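Local coordinates for uncharacterized protein (Bacillus cereus, PDB 4QVU) that is of unknown function but has a HIT-like fold, binds zinc, and may act as a UDP-glucose:hexose-1-phosphate uridylyltransferase, at residues Leu94-Asn99 / Thr103-Tyr108; Val146-Gln149 / Glu155-Ile158; Val190-Thr195 / Lys245-Ala250; Phe207-Tyr210 / Ile215-Lys218; Val224-Tyr229 / Ile234-Thr239. One frame throughout, in Å; residues are numbered along the deposited sequence.

Contact 1: Leu94-Asn99 / Thr103-Tyr108; sequences LNLQKN and TSVILY
Q97 and V105 carry the contact, joined by one side-chain-to-backbone hydrogen bond with apolar packing beside it. V105 N donates to Q97 OE1 at 3.1 Å with an N-H...O angle of 154°. The donor stands well above the amide's carbonyl plane, 62° out of it, so the amide presents a face of its carbonyl rather than a lone pair. The same oxygen also comes within 3.3 Å of S104 CA. Q97 gets there by turning CG anti to its own backbone N (chi1 -161°) and then bending at chi2, which swings the amide across to the strand. V105 CG2 rests against the helix backbone, 3.7 Å from Q97 CA and 3.9 Å from L96 C. The other branch, V105 CG1, meets the tip of L96, with CD2 at 3.9 Å, and the two side chains cross at about a right angle.

In the next shell, S104 turns its hydroxyl away from the helix, where OG is bonded to V132 O, and the paired M129 is opposed by two residues, T103 and S104, a classic beta bulge. W93 NE1 holds V105 O, a second tie between helix and strand.

Helix 79-97 thus packs on the strand that follows it, 104-111, which lies between strands 123-129 and 203-211 in the antiparallel sheet and, farther along, sets L107 against S89, I90 and W93 of the helix.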
# COMPACT_ATOMS: atom_id res chain seq x y z
N LEU A 94 -18.52 25.36 -6.80
CA LEU A 94 -19.62 24.89 -5.99
C LEU A 94 -20.97 25.21 -6.64
O LEU A 94 -21.86 24.37 -6.56
CB LEU A 94 -19.55 25.46 -4.56
CG LEU A 94 -18.34 24.99 -3.71
CD1 LEU A 94 -18.36 25.59 -2.36
CD2 LEU A 94 -18.29 23.47 -3.58
N ASN A 95 -21.10 26.36 -7.32
CA ASN A 95 -22.35 26.74 -7.99
C ASN A 95 -22.61 25.89 -9.23
O ASN A 95 -23.78 25.62 -9.51
CB ASN A 95 -22.37 28.21 -8.38
CG ASN A 95 -22.56 29.14 -7.21
OD1 ASN A 95 -23.36 28.91 -6.30
ND2 ASN A 95 -21.86 30.26 -7.25
N LEU A 96 -21.55 25.47 -9.97
CA LEU A 96 -21.70 24.64 -11.17
C LEU A 96 -22.18 23.22 -10.80
O LEU A 96 -22.91 22.60 -11.57
CB LEU A 96 -20.40 24.57 -12.00
CG LEU A 96 -20.51 24.01 -13.44
CD1 LEU A 96 -21.16 25.02 -14.38
CD2 LEU A 96 -19.14 23.64 -13.98
N GLN A 97 -21.80 22.72 -9.60
CA GLN A 97 -22.18 21.40 -9.10
C GLN A 97 -23.70 21.34 -8.79
O GLN A 97 -24.30 20.27 -8.88
CB GLN A 97 -21.36 21.05 -7.85
CG GLN A 97 -21.33 19.55 -7.53
CD GLN A 97 -20.04 19.09 -6.88
OE1 GLN A 97 -19.56 18.00 -7.15
NE2 GLN A 97 -19.42 19.93 -6.05
N LYS A 98 -24.31 22.52 -8.50
CA LYS A 98 -25.73 22.69 -8.21
C LYS A 98 -26.57 22.48 -9.48
O LYS A 98 -27.77 22.19 -9.39
CB LYS A 98 -26.00 24.08 -7.61
CG LYS A 98 -25.24 24.34 -6.32
CD LYS A 98 -25.46 25.75 -5.78
CE LYS A 98 -24.54 26.08 -4.62
NZ LYS A 98 -24.74 25.18 -3.45
N ASN A 99 -25.93 22.60 -10.66
CA ASN A 99 -26.54 22.34 -11.96
C ASN A 99 -26.76 20.82 -12.06
O ASN A 99 -25.80 20.05 -12.00
CB ASN A 99 -25.64 22.90 -13.09
CG ASN A 99 -26.02 22.61 -14.52
OD1 ASN A 99 -26.64 21.61 -14.86
ND2 ASN A 99 -25.53 23.45 -15.42
N THR A 103 -23.09 15.06 -12.23
CA THR A 103 -22.99 14.17 -11.08
C THR A 103 -22.03 14.81 -10.08
O THR A 103 -22.30 14.83 -8.88
CB THR A 103 -22.54 12.76 -11.53
OG1 THR A 103 -23.47 12.26 -12.49
CG2 THR A 103 -22.42 11.78 -10.37
N SER A 104 -20.91 15.37 -10.59
CA SER A 104 -19.90 16.08 -9.80
C SER A 104 -19.11 17.05 -10.69
O SER A 104 -19.12 16.93 -11.91
CB SER A 104 -18.95 15.10 -9.11
OG SER A 104 -18.00 14.54 -10.01
N VAL A 105 -18.43 18.01 -10.05
CA VAL A 105 -17.61 19.03 -10.70
C VAL A 105 -16.25 19.07 -9.98
O VAL A 105 -16.19 19.18 -8.76
CB VAL A 105 -18.32 20.42 -10.71
CG1 VAL A 105 -17.38 21.53 -11.16
CG2 VAL A 105 -19.57 20.39 -11.58
N ILE A 106 -15.17 18.97 -10.76
CA ILE A 106 -13.79 19.00 -10.28
C ILE A 106 -13.21 20.39 -10.44
O ILE A 106 -13.39 21.03 -11.48
CB ILE A 106 -12.94 17.95 -11.05
CG1 ILE A 106 -13.22 16.52 -10.55
CG2 ILE A 106 -11.45 18.28 -10.98
CD1 ILE A 106 -12.45 15.42 -11.28
N LEU A 107 -12.48 20.84 -9.41
CA LEU A 107 -11.68 22.07 -9.34
C LEU A 107 -10.25 21.65 -8.98
O LEU A 107 -10.02 21.02 -7.93
CB LEU A 107 -12.27 23.10 -8.34
CG LEU A 107 -11.38 24.32 -7.97
CD1 LEU A 107 -11.10 25.22 -9.16
CD2 LEU A 107 -12.00 25.12 -6.87
N TYR A 108 -9.30 21.95 -9.87
CA TYR A 108 -7.90 21.57 -9.67
C TYR A 108 -6.96 22.49 -10.47
O TYR A 108 -7.40 23.22 -11.36
CB TYR A 108 -7.67 20.08 -10.04
CG TYR A 108 -7.51 19.77 -11.51
CD1 TYR A 108 -8.62 19.72 -12.35
CD2 TYR A 108 -6.27 19.44 -12.04
CE1 TYR A 108 -8.48 19.42 -13.71
CE2 TYR A 108 -6.12 19.13 -13.40
CZ TYR A 108 -7.23 19.12 -14.22
OH TYR A 108 -7.09 18.80 -15.55

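Contact 2: Val146-Gln149 / Glu155-Ile158; sequences VIVQ and ELNI
V148 and L156 meet in the beta hairpin of strands 145-150 and 154-159, whose antiparallel register is interrupted by a classic beta bulge: an extra residue stands opposite L156, the one partner shared by V148 and Q149. V148 CB rests against L156 CG at 3.9 Å, the two side chains slanting past each other. The second branch of V148 leans the other way, CG2 meeting I158 CG1 at 3.6 Å, so this valine is wedged between the two larger side chains. Its torsion explains the fork: CG1 is anti to the backbone N (chi1 -177°) and stays on the L156 side, leaving CG2 to I158. Helix 241-249 packs on V146, V148 and I158, while L156 also touches Y185 and T189 of helix 179-195.

I147 and N157, a non-hydrogen-bonded pair, point to the other face. There N157 ND2 donates to E155 OE2 at 2.8 Å and to F143 O, while E155 OE1 makes a salt bridge with K150.

Before the bulge, V146 and I158 exchange two backbone bonds. At the bulge itself L156 O accepts twice, from V148 N at 2.8 Å and from Q149 N at 3.3 Å, and L156 N returns a bond to Q149 O at 2.8 Å.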
# COMPACT_ATOMS: atom_id res chain seq x y z
N VAL A 146 -0.65 13.61 9.76
CA VAL A 146 0.22 14.27 10.74
C VAL A 146 -0.06 15.76 10.65
O VAL A 146 0.22 16.37 9.62
CB VAL A 146 1.71 13.92 10.48
CG1 VAL A 146 2.62 14.55 11.52
CG2 VAL A 146 1.92 12.42 10.42
N ILE A 147 -0.60 16.32 11.73
CA ILE A 147 -0.96 17.74 11.86
C ILE A 147 0.31 18.64 11.88
O ILE A 147 1.23 18.42 12.67
CB ILE A 147 -1.81 17.91 13.14
CG1 ILE A 147 -3.17 17.19 12.98
CG2 ILE A 147 -2.00 19.40 13.51
CD1 ILE A 147 -3.90 16.88 14.26
N VAL A 148 0.33 19.65 10.98
CA VAL A 148 1.38 20.66 10.85
C VAL A 148 0.91 21.92 11.61
O VAL A 148 1.64 22.48 12.42
CB VAL A 148 1.72 20.96 9.36
CG1 VAL A 148 2.86 21.97 9.23
CG2 VAL A 148 2.06 19.68 8.60
N GLN A 149 -0.35 22.32 11.34
CA GLN A 149 -1.09 23.43 11.92
C GLN A 149 -2.54 23.02 12.10
O GLN A 149 -3.07 22.34 11.22
CB GLN A 149 -0.99 24.69 11.04
CG GLN A 149 0.39 25.33 10.97
CD GLN A 149 0.67 26.22 12.15
OE1 GLN A 149 0.16 27.35 12.24
NE2 GLN A 149 1.54 25.77 13.04
N GLU A 155 -7.22 23.22 9.43
CA GLU A 155 -6.30 22.11 9.69
C GLU A 155 -5.42 21.88 8.48
O GLU A 155 -5.92 21.75 7.36
CB GLU A 155 -7.06 20.81 10.05
CG GLU A 155 -6.13 19.63 10.29
CD GLU A 155 -6.75 18.26 10.46
OE1 GLU A 155 -7.73 18.13 11.23
OE2 GLU A 155 -6.20 17.30 9.89
N LEU A 156 -4.11 21.79 8.72
CA LEU A 156 -3.08 21.46 7.75
C LEU A 156 -2.37 20.21 8.22
O LEU A 156 -1.83 20.18 9.33
CB LEU A 156 -2.10 22.63 7.51
CG LEU A 156 -0.80 22.32 6.72
CD1 LEU A 156 -1.06 21.83 5.30
CD2 LEU A 156 0.08 23.52 6.66
N ASN A 157 -2.38 19.16 7.40
CA ASN A 157 -1.71 17.92 7.74
C ASN A 157 -0.97 17.36 6.52
O ASN A 157 -1.13 17.87 5.41
CB ASN A 157 -2.72 16.88 8.29
CG ASN A 157 -3.70 16.29 7.29
OD1 ASN A 157 -3.32 15.68 6.29
ND2 ASN A 157 -4.99 16.38 7.59
N ILE A 158 -0.15 16.31 6.76
CA ILE A 158 0.57 15.53 5.75
C ILE A 158 -0.04 14.14 5.76
O ILE A 158 -0.13 13.53 6.83
CB ILE A 158 2.11 15.51 5.97
CG1 ILE A 158 2.66 16.91 6.32
CG2 ILE A 158 2.83 14.89 4.75
CD1 ILE A 158 4.04 16.94 6.87

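Contact 3: Val190-Thr195 / Lys245-Ala250; sequences VRYILT and KIQLAA
Helices 179-195 and 241-249 pack together through one aromatic residue, Y192, which meets L248 with a ring face and Q247 with its phenol end. L248 CB sits almost squarely above the ring, 4.2 Å from the centroid and 9° off the normal, a CH-pi contact. Further out on the leucine, CD1 reaches back to the root of the ring, 3.7 Å from Y192 CD2, so the isobutyl group lies across the tyrosine at about a right angle. The ring is delivered by a first torsion of 163°, which sets CG anti to the backbone N and sends the side chain toward the other helix.

Both helices lie against the HIT-like antiparallel sheet. F169 of strand 169-173 touches Y192 and I193 as well as L248, and so packs against both helices. The zinc ligand C178 directly precedes helix 179-195 and E181 lies in its first turn; Y192 is near the other end, away from the metal.

At the outer end of the ring, Y192 OH donates to Q247 OE1 at 2.6 Å. The amide stands nearly perpendicular to the ring, the planes 86° apart, and its oxygen comes in at the ring edge, near the ring plane. Q247 CG starts between the backbone N and the carbonyl carbon, and the chain then runs extended, which carries the aliphatic part past the phenol: Q247 CG lies 3.7 Å from Y192 CE1.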
# COMPACT_ATOMS: atom_id res chain seq x y z
N VAL A 190 2.42 26.11 -0.97
CA VAL A 190 2.96 26.21 -2.33
C VAL A 190 4.37 26.85 -2.27
O VAL A 190 5.31 26.28 -2.84
CB VAL A 190 2.01 27.00 -3.28
CG1 VAL A 190 2.73 27.54 -4.52
CG2 VAL A 190 0.81 26.14 -3.68
N ARG A 191 4.52 27.97 -1.53
CA ARG A 191 5.79 28.68 -1.34
C ARG A 191 6.85 27.73 -0.79
O ARG A 191 7.98 27.76 -1.27
CB ARG A 191 5.62 29.89 -0.41
CG ARG A 191 5.06 31.10 -1.13
CD ARG A 191 4.66 32.21 -0.18
NE ARG A 191 4.36 33.44 -0.92
CZ ARG A 191 3.74 34.50 -0.42
NH1 ARG A 191 3.30 34.48 0.84
NH2 ARG A 191 3.52 35.57 -1.17
N TYR A 192 6.48 26.87 0.18
CA TYR A 192 7.39 25.88 0.78
C TYR A 192 7.82 24.85 -0.27
O TYR A 192 9.01 24.53 -0.33
CB TYR A 192 6.73 25.18 1.98
CG TYR A 192 7.41 23.90 2.40
CD1 TYR A 192 8.62 23.92 3.09
CD2 TYR A 192 6.85 22.66 2.11
CE1 TYR A 192 9.26 22.74 3.46
CE2 TYR A 192 7.49 21.47 2.47
CZ TYR A 192 8.69 21.52 3.15
OH TYR A 192 9.31 20.34 3.49
N ILE A 193 6.87 24.33 -1.08
CA ILE A 193 7.15 23.32 -2.11
C ILE A 193 8.13 23.89 -3.14
O ILE A 193 9.13 23.23 -3.46
CB ILE A 193 5.86 22.79 -2.79
CG1 ILE A 193 4.98 22.03 -1.77
CG2 ILE A 193 6.20 21.89 -4.00
CD1 ILE A 193 3.64 21.63 -2.26
N LEU A 194 7.90 25.12 -3.60
CA LEU A 194 8.75 25.75 -4.60
C LEU A 194 10.11 26.17 -4.05
O LEU A 194 11.05 26.32 -4.84
CB LEU A 194 8.06 26.99 -5.20
CG LEU A 194 6.76 26.75 -5.98
CD1 LEU A 194 6.20 28.06 -6.46
CD2 LEU A 194 6.97 25.82 -7.16
N THR A 195 10.24 26.35 -2.71
CA THR A 195 11.48 26.84 -2.11
C THR A 195 12.29 25.77 -1.33
O THR A 195 13.47 25.61 -1.65
CB THR A 195 11.15 28.01 -1.16
OG1 THR A 195 10.42 28.99 -1.87
CG2 THR A 195 12.39 28.65 -0.53
N LYS A 245 7.13 17.89 8.33
CA LYS A 245 6.27 18.54 9.32
C LYS A 245 6.99 19.73 9.97
O LYS A 245 6.41 20.81 10.03
CB LYS A 245 5.84 17.53 10.39
CG LYS A 245 5.06 18.11 11.56
CD LYS A 245 5.12 17.15 12.72
CE LYS A 245 4.55 17.71 13.98
NZ LYS A 245 4.77 16.80 15.12
N ILE A 246 8.25 19.52 10.43
CA ILE A 246 9.07 20.54 11.09
C ILE A 246 9.39 21.68 10.11
O ILE A 246 9.19 22.84 10.47
CB ILE A 246 10.39 19.93 11.69
CG1 ILE A 246 10.09 19.06 12.93
CG2 ILE A 246 11.40 21.02 12.06
CD1 ILE A 246 11.28 18.09 13.41
N GLN A 247 9.90 21.37 8.89
CA GLN A 247 10.31 22.44 7.99
C GLN A 247 9.11 23.16 7.35
O GLN A 247 9.24 24.36 7.09
CB GLN A 247 11.30 21.98 6.91
CG GLN A 247 10.96 20.78 6.07
CD GLN A 247 12.06 20.52 5.07
OE1 GLN A 247 11.88 20.68 3.86
NE2 GLN A 247 13.25 20.18 5.56
N LEU A 248 7.94 22.50 7.19
CA LEU A 248 6.75 23.21 6.69
C LEU A 248 6.18 24.12 7.79
O LEU A 248 5.70 25.21 7.48
CB LEU A 248 5.66 22.24 6.16
CG LEU A 248 4.29 22.85 5.76
CD1 LEU A 248 4.42 23.89 4.66
CD2 LEU A 248 3.34 21.78 5.34
N ALA A 249 6.26 23.70 9.08
CA ALA A 249 5.76 24.47 10.23
C ALA A 249 6.49 25.82 10.38
O ALA A 249 5.91 26.77 10.91
CB ALA A 249 5.90 23.65 11.50
N ALA A 250 7.74 25.91 9.87
CA ALA A 250 8.58 27.11 9.89
C ALA A 250 8.02 28.20 8.96
O ALA A 250 8.50 29.33 9.02
CB ALA A 250 10.00 26.75 9.48

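Contact 4: Phe207-Tyr210 / Ile215-Lys218; sequences FFYY and IICK
C217 packs against one face of the F208 ring: its SG lies 4.0 Å from the centroid, displaced toward the rim, a sulfur-aromatic contact. C217 CB adds a CH-pi contact to the same face. The thiol is turned there by a first torsion of 179°, anti to the backbone N. I186 of helix 179-195 touches both residues, and I86 and I90 of helix 79-97 pack on F208.

Y210 and I215 follow on the same side, with I215 CG1 in the plane of the phenol and 3.9 Å from Y210 CD1.

On the opposite side the edge of the Y209 ring meets K218 CB, 3.6 Å from CE1, and I216 O, 3.6 Å from CD1; I216 CG2 lies farther off, 4.2 Å from CD1. The lysine chain continues past Y209 OH before bending away, so NZ forms a salt bridge with E168 and hydrogen bonds with N142 O and N170 OD1. Y209 OH bonds G231 O of the second subunit, whose Y232 ring meets those of F207 and Y209.

Between the strands run four backbone bonds, including K218 N to F207 O at 2.7 Å and I216 N to Y209 O at 3.0 Å. With helices 79-97 and 179-195 on the F208/C217 face, and F143, I163 and the second subunit on the Y209/K218 face, this antiparallel hairpin of strands 203-211 and 214-222 occupies the middle of the sheet in the HIT-like fold.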
# COMPACT_ATOMS: atom_id res chain seq x y z
N PHE A 207 -5.73 20.06 -5.66
CA PHE A 207 -6.97 19.31 -5.86
C PHE A 207 -7.96 19.73 -4.82
O PHE A 207 -7.62 19.75 -3.63
CB PHE A 207 -6.78 17.79 -5.84
CG PHE A 207 -5.79 17.28 -6.84
CD1 PHE A 207 -6.11 17.23 -8.20
CD2 PHE A 207 -4.53 16.85 -6.44
CE1 PHE A 207 -5.18 16.78 -9.13
CE2 PHE A 207 -3.61 16.38 -7.38
CZ PHE A 207 -3.95 16.35 -8.71
N PHE A 208 -9.17 20.09 -5.24
CA PHE A 208 -10.20 20.50 -4.31
C PHE A 208 -11.26 19.43 -4.22
O PHE A 208 -11.55 18.75 -5.20
CB PHE A 208 -10.81 21.85 -4.71
CG PHE A 208 -9.89 23.02 -4.49
CD1 PHE A 208 -8.92 23.37 -5.43
CD2 PHE A 208 -10.02 23.82 -3.35
CE1 PHE A 208 -8.09 24.47 -5.23
CE2 PHE A 208 -9.18 24.93 -3.15
CZ PHE A 208 -8.22 25.25 -4.10
N TYR A 209 -11.81 19.27 -3.00
CA TYR A 209 -12.85 18.29 -2.68
C TYR A 209 -13.89 18.90 -1.75
O TYR A 209 -13.55 19.70 -0.87
CB TYR A 209 -12.25 17.03 -2.00
CG TYR A 209 -10.96 16.50 -2.62
CD1 TYR A 209 -9.73 17.09 -2.33
CD2 TYR A 209 -10.97 15.35 -3.40
CE1 TYR A 209 -8.55 16.62 -2.90
CE2 TYR A 209 -9.78 14.83 -3.93
CZ TYR A 209 -8.58 15.48 -3.69
OH TYR A 209 -7.41 15.00 -4.20
N TYR A 210 -15.16 18.52 -1.96
CA TYR A 210 -16.27 18.87 -1.08
C TYR A 210 -16.74 17.54 -0.52
O TYR A 210 -17.43 16.78 -1.21
CB TYR A 210 -17.38 19.71 -1.76
CG TYR A 210 -18.47 20.11 -0.80
CD1 TYR A 210 -18.33 21.21 0.04
CD2 TYR A 210 -19.63 19.34 -0.67
CE1 TYR A 210 -19.32 21.55 0.97
CE2 TYR A 210 -20.62 19.66 0.26
CZ TYR A 210 -20.46 20.77 1.07
OH TYR A 210 -21.42 21.09 1.99
N ILE A 215 -14.45 21.69 2.97
CA ILE A 215 -13.73 22.07 1.76
C ILE A 215 -12.28 21.73 2.02
O ILE A 215 -11.68 22.24 2.97
CB ILE A 215 -13.95 23.53 1.29
CG1 ILE A 215 -15.44 23.74 0.89
CG2 ILE A 215 -13.00 23.87 0.11
CD1 ILE A 215 -15.86 25.17 0.57
N ILE A 216 -11.75 20.82 1.20
CA ILE A 216 -10.39 20.31 1.29
C ILE A 216 -9.59 20.67 0.06
O ILE A 216 -10.06 20.49 -1.07
CB ILE A 216 -10.37 18.77 1.50
CG1 ILE A 216 -11.27 18.34 2.69
CG2 ILE A 216 -8.93 18.24 1.62
CD1 ILE A 216 -11.57 16.83 2.80
N CYS A 217 -8.36 21.14 0.29
CA CYS A 217 -7.42 21.36 -0.78
C CYS A 217 -6.21 20.48 -0.55
O CYS A 217 -5.49 20.65 0.44
CB CYS A 217 -7.01 22.82 -0.95
SG CYS A 217 -5.81 23.06 -2.29
N LYS A 218 -5.99 19.52 -1.46
CA LYS A 218 -4.82 18.67 -1.40
C LYS A 218 -3.75 19.27 -2.30
O LYS A 218 -3.98 19.46 -3.50
CB LYS A 218 -5.17 17.22 -1.77
CG LYS A 218 -4.01 16.25 -1.60
CD LYS A 218 -4.36 14.84 -2.03
CE LYS A 218 -5.21 14.08 -1.04
NZ LYS A 218 -4.41 13.63 0.14

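Contact 5: Val224-Tyr229 / Ile234-Thr239; sequences VVSPLY and IPQVST
S226 OG donates to Q236 OE1 at 3.1 Å, the shortest polar bond between 224-229 and 234-239. The hydroxyl approaches from above the amide's carbonyl plane, 46° out of it, instead of along a lone pair. The glutamine curls to meet it: its chain bends at chi2 (-58°), which folds the amide back toward the start of the helix and brings Q236 CG within 3.7 Å of S226 OG. The same oxygen touches the aliphatic flank of L228, whose CB is 3.7 Å away, the two side chains crossing at about a right angle.

S226 occupies the N-cap position of helix 227-232, and the chain beyond this short helix doubles back over it. I234 N bonds L228 O at 3.2 Å, from six residues further on, closing the turn. This helix and loop form an outlying excursion between strand 214-222 and helix 241-249 that reaches other subunits. V225 O accepts from R222 of the second subunit, where L228 also packs on Y108, and T239 OG1 bonds D141 of the third.

Y229 offers its ring edge to the returning chain. P235 CA lies near the ring plane, 4.0 Å from Y229 CD1, and P235 CB, 4.1 Å from Y229 CD1, also packs there. The side chain of T239 crosses Y229 obliquely, its methyl CG2 4.1 Å from Y229 CE1.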
# COMPACT_ATOMS: atom_id res chain seq x y z
N VAL A 224 10.27 14.27 -10.71
CA VAL A 224 10.71 13.00 -11.27
C VAL A 224 11.43 12.28 -10.12
O VAL A 224 12.39 12.82 -9.55
CB VAL A 224 11.56 13.14 -12.56
CG1 VAL A 224 12.09 11.79 -13.04
CG2 VAL A 224 10.75 13.82 -13.67
N VAL A 225 10.89 11.14 -9.70
CA VAL A 225 11.47 10.36 -8.59
C VAL A 225 12.85 9.83 -9.02
O VAL A 225 13.03 9.44 -10.19
CB VAL A 225 10.52 9.22 -8.12
CG1 VAL A 225 11.06 8.52 -6.88
CG2 VAL A 225 9.10 9.75 -7.85
N SER A 226 13.82 9.87 -8.08
CA SER A 226 15.19 9.37 -8.25
C SER A 226 15.18 7.87 -8.68
O SER A 226 14.45 7.07 -8.08
CB SER A 226 15.97 9.55 -6.95
OG SER A 226 17.18 8.82 -6.93
N PRO A 227 15.99 7.48 -9.69
CA PRO A 227 16.00 6.08 -10.13
C PRO A 227 16.43 5.09 -9.04
O PRO A 227 15.96 3.96 -9.03
CB PRO A 227 17.03 6.07 -11.26
CG PRO A 227 17.12 7.46 -11.71
CD PRO A 227 16.90 8.30 -10.51
N LEU A 228 17.30 5.53 -8.11
CA LEU A 228 17.79 4.69 -7.02
C LEU A 228 16.69 4.44 -6.01
O LEU A 228 16.70 3.39 -5.38
CB LEU A 228 19.01 5.33 -6.35
CG LEU A 228 20.35 4.81 -6.84
CD1 LEU A 228 20.51 4.98 -8.35
CD2 LEU A 228 21.49 5.45 -6.09
N TYR A 229 15.71 5.35 -5.93
CA TYR A 229 14.55 5.19 -5.07
C TYR A 229 13.50 4.30 -5.77
O TYR A 229 12.95 3.41 -5.13
CB TYR A 229 13.93 6.55 -4.67
CG TYR A 229 12.88 6.39 -3.59
CD1 TYR A 229 13.24 6.27 -2.25
CD2 TYR A 229 11.54 6.21 -3.92
CE1 TYR A 229 12.29 6.03 -1.26
CE2 TYR A 229 10.58 5.97 -2.94
CZ TYR A 229 10.96 5.89 -1.61
OH TYR A 229 10.03 5.67 -0.62
N ILE A 234 16.36 3.55 -2.23
CA ILE A 234 17.56 4.19 -1.70
C ILE A 234 17.29 5.69 -1.82
O ILE A 234 17.33 6.22 -2.93
CB ILE A 234 18.89 3.73 -2.39
CG1 ILE A 234 19.14 2.22 -2.15
CG2 ILE A 234 20.07 4.57 -1.88
CD1 ILE A 234 20.28 1.61 -2.90
N PRO A 235 16.93 6.37 -0.71
CA PRO A 235 16.61 7.81 -0.83
C PRO A 235 17.84 8.69 -0.84
O PRO A 235 18.86 8.33 -0.26
CB PRO A 235 15.76 8.08 0.40
CG PRO A 235 16.25 7.09 1.43
CD PRO A 235 16.80 5.90 0.69
N GLN A 236 17.73 9.87 -1.48
CA GLN A 236 18.80 10.88 -1.54
C GLN A 236 18.65 11.79 -0.32
O GLN A 236 19.61 12.01 0.42
CB GLN A 236 18.77 11.68 -2.86
CG GLN A 236 18.60 10.86 -4.16
CD GLN A 236 19.65 9.79 -4.43
OE1 GLN A 236 19.32 8.63 -4.70
NE2 GLN A 236 20.93 10.15 -4.38
N VAL A 237 17.41 12.28 -0.11
CA VAL A 237 16.96 13.13 1.00
C VAL A 237 16.33 12.24 2.11
O VAL A 237 16.34 11.01 1.98
CB VAL A 237 15.97 14.24 0.52
CG1 VAL A 237 16.67 15.30 -0.33
CG2 VAL A 237 14.75 13.66 -0.20
N SER A 238 15.77 12.87 3.17
CA SER A 238 15.05 12.19 4.25
C SER A 238 13.62 11.89 3.82
O SER A 238 12.93 12.78 3.31
CB SER A 238 15.04 13.04 5.52
OG SER A 238 14.09 12.57 6.46
N THR A 239 13.16 10.65 4.06
CA THR A 239 11.79 10.22 3.72
C THR A 239 10.84 10.38 4.93
O THR A 239 9.67 10.00 4.84
CB THR A 239 11.80 8.77 3.24
OG1 THR A 239 12.41 7.95 4.24
CG2 THR A 239 12.52 8.60 1.91

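Contacts 1 and 4 have centres about 12 Å apart: L107 O and F208 N lie 3.0 Å apart, probably hydrogen-bonded, and L94 CD1 packs on I215 CD1 at 3.9 Å. Contacts 2 and 3 form a second pair, about 12 Å between centres, where I158 CD1 reaches K245 N at 3.5 Å. Contact 5 touches none of them; contact 3 is nearest, about 19 Å between centres and about 7 Å between nearest atoms. The zinc site of H153, C178 and E181 lies closest to contacts 2 and 4: the E155 side chain is about 11 Å from the metal, and that of I215 about 8 Å from that of C178. Contacts 1, 4 and 5 touch the second subunit.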